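Local structure of glucosamine kinase (Streptacidiphilus jiangxiensis, 6HWL) at residues 298-303 with 319-324; 337-342 with 396-401; 79-84 with 124-129; 341-346 with 375-380. The protein catalyses the magnesium- and ATP-dependent phosphorylation of D-glucosamine to D-glucosamine 6-phosphate and, to a lesser extent, also acts on glucose. All coordinates share one frame; numbering follows the deposited sequence.

Overall arrangement
From the N terminus, contact 3 comes first: helix 79-87 packs on strand 122-126 of the six-stranded antiparallel sheet, closing a loop of 39 residues. It is complete before the other three begin, and its centre lies about 27 Å from that of contact 1. Contact 1 then closes a 15-residue excursion through strands 306-309 and 312-315 at the substrate and magnesium site. Contacts 2 and 4 both start from helix 335-356; contact 4 shares Gly341 and Met342 with contact 2 and closes earlier, at 375-380. They tie that helix to helices 398-416 and 362-386. Asp338, bonded to the backbone of His298 and Gly299, joins this helical part to contact 1.

Contact 1 of 4, residues 298-303 with 319-324; sequences HGDFHV and DGNPVL
Gly299 and Asp300 run beside Gly320 and Asn321 as two irregular loops, with CA atoms 4.8 Å apart in both the Gly299-Gly320 and the Asp300-Asn321 pair. At that spacing the direct contacts are van der Waals ones, and two waters supply the polar links. Water 1 donates to His298 O and accepts from Gly320 N at 2.9 Å, joining the two main chains. Both glycines have positive phi.

Asp300, which binds D-glucosamine, provides the main side-chain contact. Its CG lies anti to the backbone N (chi1 -161°), which brings the carboxylate to the CD corner of Pro322, the two side chains crossing at about a right angle, with OD2 of Asp300 3.5 Å from Pro322 CD. Water 2 lies between Asp300 OD2 (2.7 Å) and Gly320 O. The loops on either end of the two short strands 306-309 and 312-315 hold the substrate and metal residues: Asp300 and Gln305 before them, Asp317 and Asp319 after them, Asp319 being a ligand of the second magnesium ion. Asp300 OD2 and Asp319 OD1 are 5.7 Å apart.

Asn321 brings its CB to 3.6 Å from Gly299 O, and its amide plane is turned 33° from the Asp300 carboxylate. On the other loop, Asp300 N donates to His298 ND1 at 3.1 Å, reaching it 17° out of the imidazole plane. His298 NE2 is bonded to Val316 O, so both ring nitrogens are engaged and the ring's rotation is fixed.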
loop_
_atom_site.group_PDB
_atom_site.type_symbol
_atom_site.label_atom_id
_atom_site.label_comp_id
_atom_site.label_asym_id
_atom_site.label_seq_id
_atom_site.Cartn_x
_atom_site.Cartn_y
_atom_site.Cartn_z
ATOM N N HIS A 298 -18.626 -2.962 4.869
ATOM C CA HIS A 298 -19.536 -4.071 5.128
ATOM C C HIS A 298 -19.528 -4.440 6.606
ATOM O O HIS A 298 -20.588 -4.605 7.223
ATOM C CB HIS A 298 -19.159 -5.274 4.263
ATOM C CG HIS A 298 -20.085 -6.440 4.415
ATOM N ND1 HIS A 298 -19.984 -7.342 5.452
ATOM C CD2 HIS A 298 -21.137 -6.846 3.664
ATOM C CE1 HIS A 298 -20.928 -8.257 5.330
ATOM N NE2 HIS A 298 -21.642 -7.978 4.254
ATOM N N GLY A 299 -18.336 -4.570 7.192
ATOM C CA GLY A 299 -18.175 -4.780 8.614
ATOM C C GLY A 299 -18.080 -6.230 9.044
ATOM O O GLY A 299 -17.409 -6.530 10.036
ATOM N N ASP A 300 -18.738 -7.135 8.325
ATOM C CA ASP A 300 -18.762 -8.561 8.638
ATOM C C ASP A 300 -18.529 -9.368 7.369
ATOM O O ASP A 300 -19.278 -10.289 7.034
ATOM C CB ASP A 300 -20.090 -8.935 9.295
ATOM C CG ASP A 300 -20.021 -10.247 10.047
ATOM O OD1 ASP A 300 -18.902 -10.692 10.371
ATOM O OD2 ASP A 300 -21.092 -10.835 10.310
ATOM N N PHE A 301 -17.462 -9.025 6.648
ATOM C CA PHE A 301 -17.263 -9.457 5.269
ATOM C C PHE A 301 -16.490 -10.772 5.230
ATOM O O PHE A 301 -15.354 -10.846 5.711
ATOM C CB PHE A 301 -16.523 -8.370 4.490
ATOM C CG PHE A 301 -16.715 -8.441 3.003
ATOM C CD1 PHE A 301 -17.985 -8.525 2.455
ATOM C CD2 PHE A 301 -15.626 -8.387 2.149
ATOM C CE1 PHE A 301 -18.163 -8.579 1.083
ATOM C CE2 PHE A 301 -15.796 -8.439 0.778
ATOM C CZ PHE A 301 -17.068 -8.536 0.244
ATOM N N HIS A 302 -17.106 -11.799 4.647
ATOM C CA HIS A 302 -16.476 -13.099 4.453
ATOM C C HIS A 302 -17.253 -13.841 3.372
ATOM O O HIS A 302 -18.288 -13.368 2.896
ATOM C CB HIS A 302 -16.419 -13.902 5.759
ATOM C CG HIS A 302 -17.748 -14.058 6.432
ATOM N ND1 HIS A 302 -18.646 -15.044 6.086
ATOM C CD2 HIS A 302 -18.328 -13.355 7.432
ATOM C CE1 HIS A 302 -19.723 -14.941 6.843
ATOM N NE2 HIS A 302 -19.555 -13.924 7.669
ATOM N N VAL A 303 -16.738 -15.014 2.983
ATOM C CA VAL A 303 -17.332 -15.747 1.863
ATOM C C VAL A 303 -18.776 -16.126 2.160
ATOM O O VAL A 303 -19.603 -16.203 1.244
ATOM C CB VAL A 303 -16.492 -16.992 1.503
ATOM C CG1 VAL A 303 -15.077 -16.597 1.124
ATOM C CG2 VAL A 303 -16.493 -18.008 2.641
ATOM N N ASP A 319 -25.771 -5.431 8.461
ATOM C CA ASP A 319 -26.036 -4.856 9.776
ATOM C C ASP A 319 -24.784 -4.717 10.636
ATOM O O ASP A 319 -24.868 -4.146 11.730
ATOM C CB ASP A 319 -27.088 -5.676 10.528
ATOM C CG ASP A 319 -26.898 -7.167 10.365
ATOM O OD1 ASP A 319 -25.766 -7.654 10.572
ATOM O OD2 ASP A 319 -27.889 -7.855 10.043
ATOM N N GLY A 320 -23.637 -5.215 10.181
ATOM C CA GLY A 320 -22.379 -4.986 10.867
ATOM C C GLY A 320 -21.899 -6.204 11.633
ATOM O O GLY A 320 -22.515 -7.274 11.634
ATOM N N ASN A 321 -20.768 -6.011 12.302
ATOM C CA ASN A 321 -20.112 -7.080 13.048
ATOM C C ASN A 321 -20.901 -7.399 14.313
ATOM O O ASN A 321 -21.074 -6.516 15.163
ATOM C CB ASN A 321 -18.684 -6.661 13.393
ATOM C CG ASN A 321 -17.857 -7.797 13.959
ATOM O OD1 ASN A 321 -18.237 -8.963 13.878
ATOM N ND2 ASN A 321 -16.706 -7.459 14.529
ATOM N N PRO A 322 -21.393 -8.631 14.484
ATOM C CA PRO A 322 -22.237 -8.913 15.657
ATOM C C PRO A 322 -21.496 -8.816 16.978
ATOM O O PRO A 322 -22.077 -8.361 17.970
ATOM C CB PRO A 322 -22.743 -10.337 15.386
ATOM C CG PRO A 322 -21.726 -10.931 14.466
ATOM C CD PRO A 322 -21.263 -9.802 13.598
ATOM N N VAL A 323 -20.225 -9.228 17.025
ATOM C CA VAL A 323 -19.463 -9.152 18.267
ATOM C C VAL A 323 -19.144 -7.722 18.672
ATOM O O VAL A 323 -18.739 -7.487 19.815
ATOM C CB VAL A 323 -18.156 -9.965 18.161
ATOM C CG1 VAL A 323 -18.455 -11.402 17.759
ATOM C CG2 VAL A 323 -17.202 -9.316 17.176
ATOM N N LEU A 324 -19.315 -6.764 17.765
ATOM C CA LEU A 324 -19.128 -5.356 18.067
ATOM C C LEU A 324 -20.363 -4.804 18.779
ATOM O O LEU A 324 -21.472 -5.313 18.590
ATOM C CB LEU A 324 -18.873 -4.572 16.783
ATOM C CG LEU A 324 -17.781 -3.502 16.787
ATOM C CD1 LEU A 324 -16.443 -4.103 17.188
ATOM C CD2 LEU A 324 -17.683 -2.833 15.424
HETATM O O HOH W 1 -22.383 -6.337 7.846
HETATM O O HOH W 2 -23.538 -9.662 10.148
#

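Contact 2 of 4, residues 337-342 with 396-401; sequences LDVVGM and RLLTPL
Val340 points at the 396-401 segment and presents its two methyls to different parts of the opposing helix start. CG2 comes 3.5 Å from Leu398 O, while CG1 lies equally close to Leu401 O, so the branched side chain meets the backbone of a full turn as well as its side chains. The split follows from the first torsion (chi1 153°), which places CG1 anti to the backbone N and leaves CG2 beside that nitrogen. The Val340 and Leu401 side chains cross at about a right angle, CG2 of Val340 lying 3.9 Å from Leu401 CB.

Leu337, one turn earlier on its helix, also meets Leu401 at about a right angle. Their CD1 methyls touch at 4.0 Å, and Leu401 CD1 rests as well against the backbone N of Leu337. On the other flank Leu398 sends CD2 to Val340 CG2 at 4.0 Å and to Val339 CG1 at 4.2 Å, its chain running oblique to that of Val339. The CA atoms of Val340 and Leu398 are only 6.3 Å apart, which marks this as close packing of helix 335-356 on the start of helix 398-416.

Beyond the pair, Val339 also packs on Phe376, Leu377 and Tyr380 of helix 362-386, and Thr399 OG1 bonds to Asp213 of the second subunit. With side-chain contacts that are all aliphatic, and methyls laid against backbone atoms, cohesion here rests on dispersion and the exclusion of water; the helix of Leu398 and Leu401 leads on to Glu409, which binds D-glucosamine.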
loop_
_atom_site.group_PDB
_atom_site.type_symbol
_atom_site.label_atom_id
_atom_site.label_comp_id
_atom_site.label_asym_id
_atom_site.label_seq_id
_atom_site.Cartn_x
_atom_site.Cartn_y
_atom_site.Cartn_z
ATOM N N LEU A 337 -10.311 -3.561 6.384
ATOM C CA LEU A 337 -10.952 -4.516 7.283
ATOM C C LEU A 337 -11.797 -5.518 6.507
ATOM O O LEU A 337 -11.744 -6.724 6.776
ATOM C CB LEU A 337 -11.800 -3.777 8.319
ATOM C CG LEU A 337 -12.363 -4.628 9.460
ATOM C CD1 LEU A 337 -11.239 -5.315 10.216
ATOM C CD2 LEU A 337 -13.195 -3.780 10.406
ATOM N N ASP A 338 -12.584 -5.040 5.537
ATOM C CA ASP A 338 -13.320 -5.955 4.670
ATOM C C ASP A 338 -12.369 -6.812 3.844
ATOM O O ASP A 338 -12.612 -8.009 3.646
ATOM C CB ASP A 338 -14.263 -5.180 3.747
ATOM C CG ASP A 338 -15.466 -4.608 4.475
ATOM O OD1 ASP A 338 -15.797 -5.097 5.575
ATOM O OD2 ASP A 338 -16.090 -3.670 3.931
ATOM N N VAL A 339 -11.284 -6.213 3.347
ATOM C CA VAL A 339 -10.306 -6.962 2.561
ATOM C C VAL A 339 -9.705 -8.085 3.396
ATOM O O VAL A 339 -9.605 -9.234 2.949
ATOM C CB VAL A 339 -9.218 -6.018 2.019
ATOM C CG1 VAL A 339 -8.138 -6.811 1.298
ATOM C CG2 VAL A 339 -9.829 -4.977 1.096
ATOM N N VAL A 340 -9.298 -7.765 4.626
ATOM C CA VAL A 340 -8.729 -8.775 5.512
ATOM C C VAL A 340 -9.760 -9.850 5.829
ATOM O O VAL A 340 -9.448 -11.048 5.841
ATOM C CB VAL A 340 -8.183 -8.108 6.789
ATOM C CG1 VAL A 340 -8.214 -9.077 7.958
ATOM C CG2 VAL A 340 -6.768 -7.594 6.549
ATOM N N GLY A 341 -11.008 -9.443 6.074
ATOM C CA GLY A 341 -12.045 -10.415 6.375
ATOM C C GLY A 341 -12.262 -11.413 5.253
ATOM O O GLY A 341 -12.496 -12.598 5.503
ATOM N N MET A 342 -12.175 -10.953 4.005
ATOM C CA MET A 342 -12.410 -11.851 2.880
ATOM C C MET A 342 -11.186 -12.707 2.576
ATOM O O MET A 342 -11.320 -13.910 2.326
ATOM C CB MET A 342 -12.829 -11.056 1.642
ATOM C CG MET A 342 -13.237 -11.934 0.471
ATOM S SD MET A 342 -14.598 -13.050 0.869
ATOM C CE MET A 342 -15.992 -11.925 0.851
ATOM N N ARG A 396 -1.124 -0.863 4.531
ATOM C CA ARG A 396 -0.322 -1.004 5.741
ATOM C C ARG A 396 -1.084 -1.708 6.856
ATOM O O ARG A 396 -0.457 -2.285 7.752
ATOM C CB ARG A 396 0.146 0.367 6.228
ATOM C CG ARG A 396 1.031 1.119 5.249
ATOM C CD ARG A 396 1.340 2.513 5.764
ATOM N NE ARG A 396 0.125 3.298 5.968
ATOM C CZ ARG A 396 0.106 4.532 6.462
ATOM N NH1 ARG A 396 1.239 5.127 6.811
ATOM N NH2 ARG A 396 -1.046 5.171 6.613
ATOM N N LEU A 397 -2.415 -1.676 6.817
ATOM C CA LEU A 397 -3.244 -2.308 7.835
ATOM C C LEU A 397 -3.432 -3.800 7.612
ATOM O O LEU A 397 -4.015 -4.464 8.476
ATOM C CB LEU A 397 -4.616 -1.630 7.885
ATOM C CG LEU A 397 -4.725 -0.293 8.616
ATOM C CD1 LEU A 397 -5.950 0.469 8.137
ATOM C CD2 LEU A 397 -4.801 -0.528 10.113
ATOM N N LEU A 398 -2.957 -4.339 6.487
ATOM C CA LEU A 398 -3.238 -5.730 6.142
ATOM C C LEU A 398 -2.739 -6.683 7.222
ATOM O O LEU A 398 -3.510 -7.481 7.765
ATOM C CB LEU A 398 -2.615 -6.071 4.786
ATOM C CG LEU A 398 -3.306 -5.472 3.559
ATOM C CD1 LEU A 398 -2.625 -5.930 2.277
ATOM C CD2 LEU A 398 -4.783 -5.836 3.548
ATOM N N THR A 399 -1.451 -6.608 7.553
ATOM C CA THR A 399 -0.886 -7.548 8.520
ATOM C C THR A 399 -1.482 -7.398 9.915
ATOM O O THR A 399 -1.923 -8.415 10.480
ATOM C CB THR A 399 0.642 -7.417 8.543
ATOM O OG1 THR A 399 1.169 -7.725 7.246
ATOM C CG2 THR A 399 1.244 -8.368 9.568
ATOM N N PRO A 400 -1.540 -6.205 10.526
ATOM C CA PRO A 400 -2.130 -6.132 11.876
ATOM C C PRO A 400 -3.588 -6.557 11.923
ATOM O O PRO A 400 -3.986 -7.268 12.854
ATOM C CB PRO A 400 -1.948 -4.656 12.260
ATOM C CG PRO A 400 -1.814 -3.939 10.968
ATOM C CD PRO A 400 -1.074 -4.881 10.073
ATOM N N LEU A 401 -4.397 -6.154 10.939
ATOM C CA LEU A 401 -5.802 -6.552 10.945
ATOM C C LEU A 401 -5.971 -8.034 10.635
ATOM O O LEU A 401 -6.892 -8.671 11.160
ATOM C CB LEU A 401 -6.601 -5.706 9.952
ATOM C CG LEU A 401 -6.698 -4.208 10.254
ATOM C CD1 LEU A 401 -7.736 -3.540 9.362
ATOM C CD2 LEU A 401 -7.011 -3.964 11.723
#

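Contact 3 of 4, residues 79-84 with 124-129; sequences TAEHLV and VIVGEC
Val126 has CG1 anti to its main-chain nitrogen (chi1 -173°) and CG2 anti to the carbonyl carbon, and this rotation turns one methyl to each of two neighbours on helix 79-84. CG2 meets Ala80 CB at 3.7 Å, and CG1 meets Glu81 CG at 4.0 Å. Glu81 has its CG beside the backbone N (chi1 -61°) with an extended chain beyond, so only its aliphatic part is laid obliquely against Val126.

Ala80 also receives Val124 CG1, at 4.0 Å, and its small methyl therefore sits where the two valines of the strand meet the helix. Val84, a turn further on, adds a looser contact, its CG2 lying 4.5 Å from Val126 CG2. The axes of the helix and of strand 124-126 approach to 8.9 Å at an angle of 59°, so the helix runs obliquely over the face of the sheet. Val132 of the adjacent strand 130-134 extends this face under Val84 and Val126.

Ile125 points away from the helix, and its side chain touches Tyr187, a residue inferred to bind ATP. The interface is thus almost purely apolar, its cohesion dispersive, with Glu81 OE2 bonded to Gly111 N beyond it.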
loop_
_atom_site.group_PDB
_atom_site.type_symbol
_atom_site.label_atom_id
_atom_site.label_comp_id
_atom_site.label_asym_id
_atom_site.label_seq_id
_atom_site.Cartn_x
_atom_site.Cartn_y
_atom_site.Cartn_z
ATOM N N THR A 79 -49.948 -7.474 5.329
ATOM C CA THR A 79 -49.248 -6.253 5.714
ATOM C C THR A 79 -47.937 -6.099 4.953
ATOM O O THR A 79 -47.572 -4.984 4.562
ATOM C CB THR A 79 -49.005 -6.244 7.223
ATOM O OG1 THR A 79 -50.251 -6.439 7.905
ATOM C CG2 THR A 79 -48.402 -4.917 7.664
ATOM N N ALA A 80 -47.219 -7.201 4.731
ATOM C CA ALA A 80 -46.016 -7.135 3.909
ATOM C C ALA A 80 -46.357 -6.756 2.474
ATOM O O ALA A 80 -45.608 -6.016 1.826
ATOM C CB ALA A 80 -45.269 -8.469 3.957
ATOM N N GLU A 81 -47.493 -7.244 1.965
ATOM C CA GLU A 81 -47.953 -6.836 0.640
ATOM C C GLU A 81 -48.223 -5.339 0.585
ATOM O O GLU A 81 -47.898 -4.677 -0.407
ATOM C CB GLU A 81 -49.219 -7.603 0.256
ATOM C CG GLU A 81 -49.057 -9.106 0.168
ATOM C CD GLU A 81 -50.364 -9.804 -0.149
ATOM O OE1 GLU A 81 -51.370 -9.104 -0.388
ATOM O OE2 GLU A 81 -50.386 -11.052 -0.156
ATOM N N HIS A 82 -48.836 -4.791 1.640
ATOM C CA HIS A 82 -49.159 -3.369 1.653
ATOM C C HIS A 82 -47.907 -2.509 1.740
ATOM O O HIS A 82 -47.875 -1.409 1.177
ATOM C CB HIS A 82 -50.109 -3.055 2.810
ATOM C CG HIS A 82 -51.543 -3.370 2.513
ATOM N ND1 HIS A 82 -52.009 -4.660 2.373
ATOM C CD2 HIS A 82 -52.611 -2.561 2.316
ATOM C CE1 HIS A 82 -53.303 -4.632 2.107
ATOM N NE2 HIS A 82 -53.693 -3.370 2.066
ATOM N N LEU A 83 -46.876 -2.980 2.444
ATOM C CA LEU A 83 -45.604 -2.268 2.451
ATOM C C LEU A 83 -44.987 -2.250 1.059
ATOM O O LEU A 83 -44.549 -1.200 0.573
ATOM C CB LEU A 83 -44.646 -2.909 3.453
ATOM C CG LEU A 83 -43.242 -2.301 3.471
ATOM C CD1 LEU A 83 -43.291 -0.855 3.947
ATOM C CD2 LEU A 83 -42.299 -3.130 4.330
ATOM N N VAL A 84 -44.948 -3.410 0.400
ATOM C CA VAL A 84 -44.408 -3.485 -0.956
ATOM C C VAL A 84 -45.242 -2.640 -1.909
ATOM O O VAL A 84 -44.703 -1.939 -2.776
ATOM C CB VAL A 84 -44.334 -4.953 -1.416
ATOM C CG1 VAL A 84 -43.849 -5.036 -2.851
ATOM C CG2 VAL A 84 -43.420 -5.746 -0.500
ATOM N N VAL A 124 -40.505 -12.234 5.466
ATOM C CA VAL A 124 -41.725 -12.694 4.816
ATOM C C VAL A 124 -41.515 -12.644 3.310
ATOM O O VAL A 124 -41.163 -11.594 2.762
ATOM C CB VAL A 124 -42.946 -11.842 5.216
ATOM C CG1 VAL A 124 -44.185 -12.317 4.477
ATOM C CG2 VAL A 124 -43.165 -11.891 6.720
ATOM N N ILE A 125 -41.727 -13.776 2.647
ATOM C CA ILE A 125 -41.628 -13.837 1.194
ATOM C C ILE A 125 -42.930 -13.328 0.591
ATOM O O ILE A 125 -44.015 -13.820 0.921
ATOM C CB ILE A 125 -41.328 -15.269 0.726
ATOM C CG1 ILE A 125 -40.087 -15.812 1.433
ATOM C CG2 ILE A 125 -41.152 -15.305 -0.784
ATOM C CD1 ILE A 125 -38.843 -15.005 1.175
ATOM N N VAL A 126 -42.828 -12.341 -0.294
ATOM C CA VAL A 126 -43.984 -11.752 -0.959
ATOM C C VAL A 126 -43.869 -12.012 -2.454
ATOM O O VAL A 126 -42.831 -11.724 -3.062
ATOM C CB VAL A 126 -44.100 -10.244 -0.670
ATOM C CG1 VAL A 126 -45.400 -9.696 -1.241
ATOM C CG2 VAL A 126 -44.018 -9.983 0.823
ATOM N N GLY A 127 -44.930 -12.563 -3.039
ATOM C CA GLY A 127 -44.989 -12.794 -4.470
ATOM C C GLY A 127 -43.999 -13.829 -4.958
ATOM O O GLY A 127 -43.800 -13.985 -6.168
ATOM N N GLU A 128 -43.377 -14.544 -4.015
ATOM C CA GLU A 128 -42.341 -15.534 -4.313
ATOM C C GLU A 128 -41.217 -14.933 -5.156
ATOM O O GLU A 128 -40.653 -15.591 -6.032
ATOM C CB GLU A 128 -42.931 -16.771 -4.994
ATOM C CG GLU A 128 -43.922 -17.527 -4.127
ATOM C CD GLU A 128 -43.290 -18.061 -2.855
ATOM O OE1 GLU A 128 -42.122 -18.504 -2.908
ATOM O OE2 GLU A 128 -43.958 -18.030 -1.800
ATOM N N CYS A 129 -40.884 -13.669 -4.886
ATOM C CA CYS A 129 -39.838 -12.989 -5.642
ATOM C C CYS A 129 -39.256 -11.819 -4.858
ATOM O O CYS A 129 -38.323 -11.156 -5.324
ATOM C CB CYS A 129 -40.381 -12.509 -6.992
ATOM S SG CYS A 129 -41.811 -11.400 -6.896
#

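Contact 4 of 4, residues 341-346 with 375-380; sequences GMTASL and SFLDAY
Segments 341-346 and 375-380, of helices 335-356 and 362-386, run nearly antiparallel, their local axes 152° apart in direction and 10.8 Å apart at closest approach; the nearest CA atoms are those of Thr343 and Phe376, at 7.3 Å. This wide spacing is filled chiefly by Phe376. With CG anti to the backbone N (chi1 -180°), its ring reaches straight across to the opposite helix. Met342 CG packs at 3.5 Å from Phe376 CE2, the two side chains crossing at about a right angle, before the methionine bends away at chi2 and chi3 towards Phe301 and Val303.

On the ring's other flank Thr343 CG2 lies 3.6 Å from Phe376 CD1. Its hydroxyl is turned back to its own helix, where OG1 shares its one proton between Val339 O and Val340 O, so the methyl is what faces the phenylalanine. Leu346 CD1 reaches Phe376 CB at 4.2 Å.

Phe376 packs as well on Val339 and on Thr226 of helix 212-233, joining three helices around one ring. Because the Thr343 hydroxyl is engaged with backbone carbonyls of its own helix, and Met342 and Leu346 meet the ring's residue through CB, CG and CD1 carbons, the surface offered to Phe376 is hydrocarbon, and the pairing of the helices depends on apolar packing.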
loop_
_atom_site.group_PDB
_atom_site.type_symbol
_atom_site.label_atom_id
_atom_site.label_comp_id
_atom_site.label_asym_id
_atom_site.label_seq_id
_atom_site.Cartn_x
_atom_site.Cartn_y
_atom_site.Cartn_z
ATOM N N GLY A 341 -11.008 -9.443 6.074
ATOM C CA GLY A 341 -12.045 -10.415 6.375
ATOM C C GLY A 341 -12.262 -11.413 5.253
ATOM O O GLY A 341 -12.496 -12.598 5.503
ATOM N N MET A 342 -12.175 -10.953 4.005
ATOM C CA MET A 342 -12.410 -11.851 2.880
ATOM C C MET A 342 -11.186 -12.707 2.576
ATOM O O MET A 342 -11.320 -13.910 2.326
ATOM C CB MET A 342 -12.829 -11.056 1.642
ATOM C CG MET A 342 -13.237 -11.934 0.471
ATOM S SD MET A 342 -14.598 -13.050 0.869
ATOM C CE MET A 342 -15.992 -11.925 0.851
ATOM N N THR A 343 -9.989 -12.112 2.591
ATOM C CA THR A 343 -8.779 -12.892 2.341
ATOM C C THR A 343 -8.578 -13.953 3.416
ATOM O O THR A 343 -8.161 -15.078 3.117
ATOM C CB THR A 343 -7.554 -11.977 2.260
ATOM O OG1 THR A 343 -7.445 -11.202 3.460
ATOM C CG2 THR A 343 -7.657 -11.044 1.062
ATOM N N ALA A 344 -8.870 -13.614 4.675
ATOM C CA ALA A 344 -8.804 -14.613 5.736
ATOM C C ALA A 344 -9.827 -15.718 5.507
ATOM O O ALA A 344 -9.514 -16.904 5.663
ATOM C CB ALA A 344 -9.018 -13.957 7.099
ATOM N N SER A 345 -11.054 -15.349 5.128
ATOM C CA SER A 345 -12.077 -16.358 4.875
ATOM C C SER A 345 -11.698 -17.254 3.703
ATOM O O SER A 345 -12.017 -18.449 3.709
ATOM C CB SER A 345 -13.431 -15.693 4.622
ATOM O OG SER A 345 -13.429 -14.960 3.409
ATOM N N LEU A 346 -11.019 -16.702 2.693
ATOM C CA LEU A 346 -10.545 -17.528 1.588
ATOM C C LEU A 346 -9.496 -18.526 2.065
ATOM O O LEU A 346 -9.505 -19.691 1.651
ATOM C CB LEU A 346 -9.986 -16.643 0.472
ATOM C CG LEU A 346 -11.027 -15.875 -0.345
ATOM C CD1 LEU A 346 -10.367 -14.879 -1.284
ATOM C CD2 LEU A 346 -11.908 -16.843 -1.120
ATOM N N SER A 375 -4.920 -13.312 -6.058
ATOM C CA SER A 375 -5.897 -12.987 -7.093
ATOM C C SER A 375 -6.922 -11.983 -6.585
ATOM O O SER A 375 -7.344 -11.086 -7.325
ATOM C CB SER A 375 -6.589 -14.259 -7.584
ATOM O OG SER A 375 -5.656 -15.158 -8.154
ATOM N N PHE A 376 -7.335 -12.119 -5.322
ATOM C CA PHE A 376 -8.273 -11.165 -4.738
ATOM C C PHE A 376 -7.663 -9.772 -4.669
ATOM O O PHE A 376 -8.277 -8.790 -5.100
ATOM C CB PHE A 376 -8.703 -11.636 -3.345
ATOM C CG PHE A 376 -9.677 -10.714 -2.662
ATOM C CD1 PHE A 376 -9.228 -9.655 -1.885
ATOM C CD2 PHE A 376 -11.041 -10.907 -2.793
ATOM C CE1 PHE A 376 -10.123 -8.807 -1.261
ATOM C CE2 PHE A 376 -11.939 -10.062 -2.170
ATOM C CZ PHE A 376 -11.480 -9.011 -1.404
ATOM N N LEU A 377 -6.448 -9.667 -4.122
ATOM C CA LEU A 377 -5.819 -8.361 -3.942
ATOM C C LEU A 377 -5.548 -7.680 -5.279
ATOM O O LEU A 377 -5.775 -6.474 -5.423
ATOM C CB LEU A 377 -4.523 -8.509 -3.146
ATOM C CG LEU A 377 -4.670 -8.832 -1.658
ATOM C CD1 LEU A 377 -3.307 -9.046 -1.016
ATOM C CD2 LEU A 377 -5.427 -7.721 -0.951
ATOM N N ASP A 378 -5.055 -8.436 -6.264
ATOM C CA ASP A 378 -4.770 -7.852 -7.572
ATOM C C ASP A 378 -6.035 -7.297 -8.214
ATOM O O ASP A 378 -6.056 -6.154 -8.685
ATOM C CB ASP A 378 -4.116 -8.892 -8.483
ATOM C CG ASP A 378 -2.702 -9.231 -8.057
ATOM O OD1 ASP A 378 -2.250 -8.704 -7.019
ATOM O OD2 ASP A 378 -2.040 -10.021 -8.763
ATOM N N ALA A 379 -7.107 -8.091 -8.236
ATOM C CA ALA A 379 -8.357 -7.617 -8.819
ATOM C C ALA A 379 -8.945 -6.466 -8.011
ATOM O O ALA A 379 -9.520 -5.531 -8.580
ATOM C CB ALA A 379 -9.358 -8.765 -8.926
ATOM N N TYR A 380 -8.809 -6.516 -6.683
ATOM C CA TYR A 380 -9.295 -5.428 -5.837
ATOM C C TYR A 380 -8.550 -4.130 -6.129
ATOM O O TYR A 380 -9.167 -3.075 -6.319
ATOM C CB TYR A 380 -9.158 -5.816 -4.363
ATOM C CG TYR A 380 -9.595 -4.748 -3.385
ATOM C CD1 TYR A 380 -10.942 -4.497 -3.157
ATOM C CD2 TYR A 380 -8.660 -4.000 -2.679
ATOM C CE1 TYR A 380 -11.347 -3.524 -2.261
ATOM C CE2 TYR A 380 -9.055 -3.027 -1.779
ATOM C CZ TYR A 380 -10.400 -2.794 -1.575
ATOM O OH TYR A 380 -10.802 -1.828 -0.683
#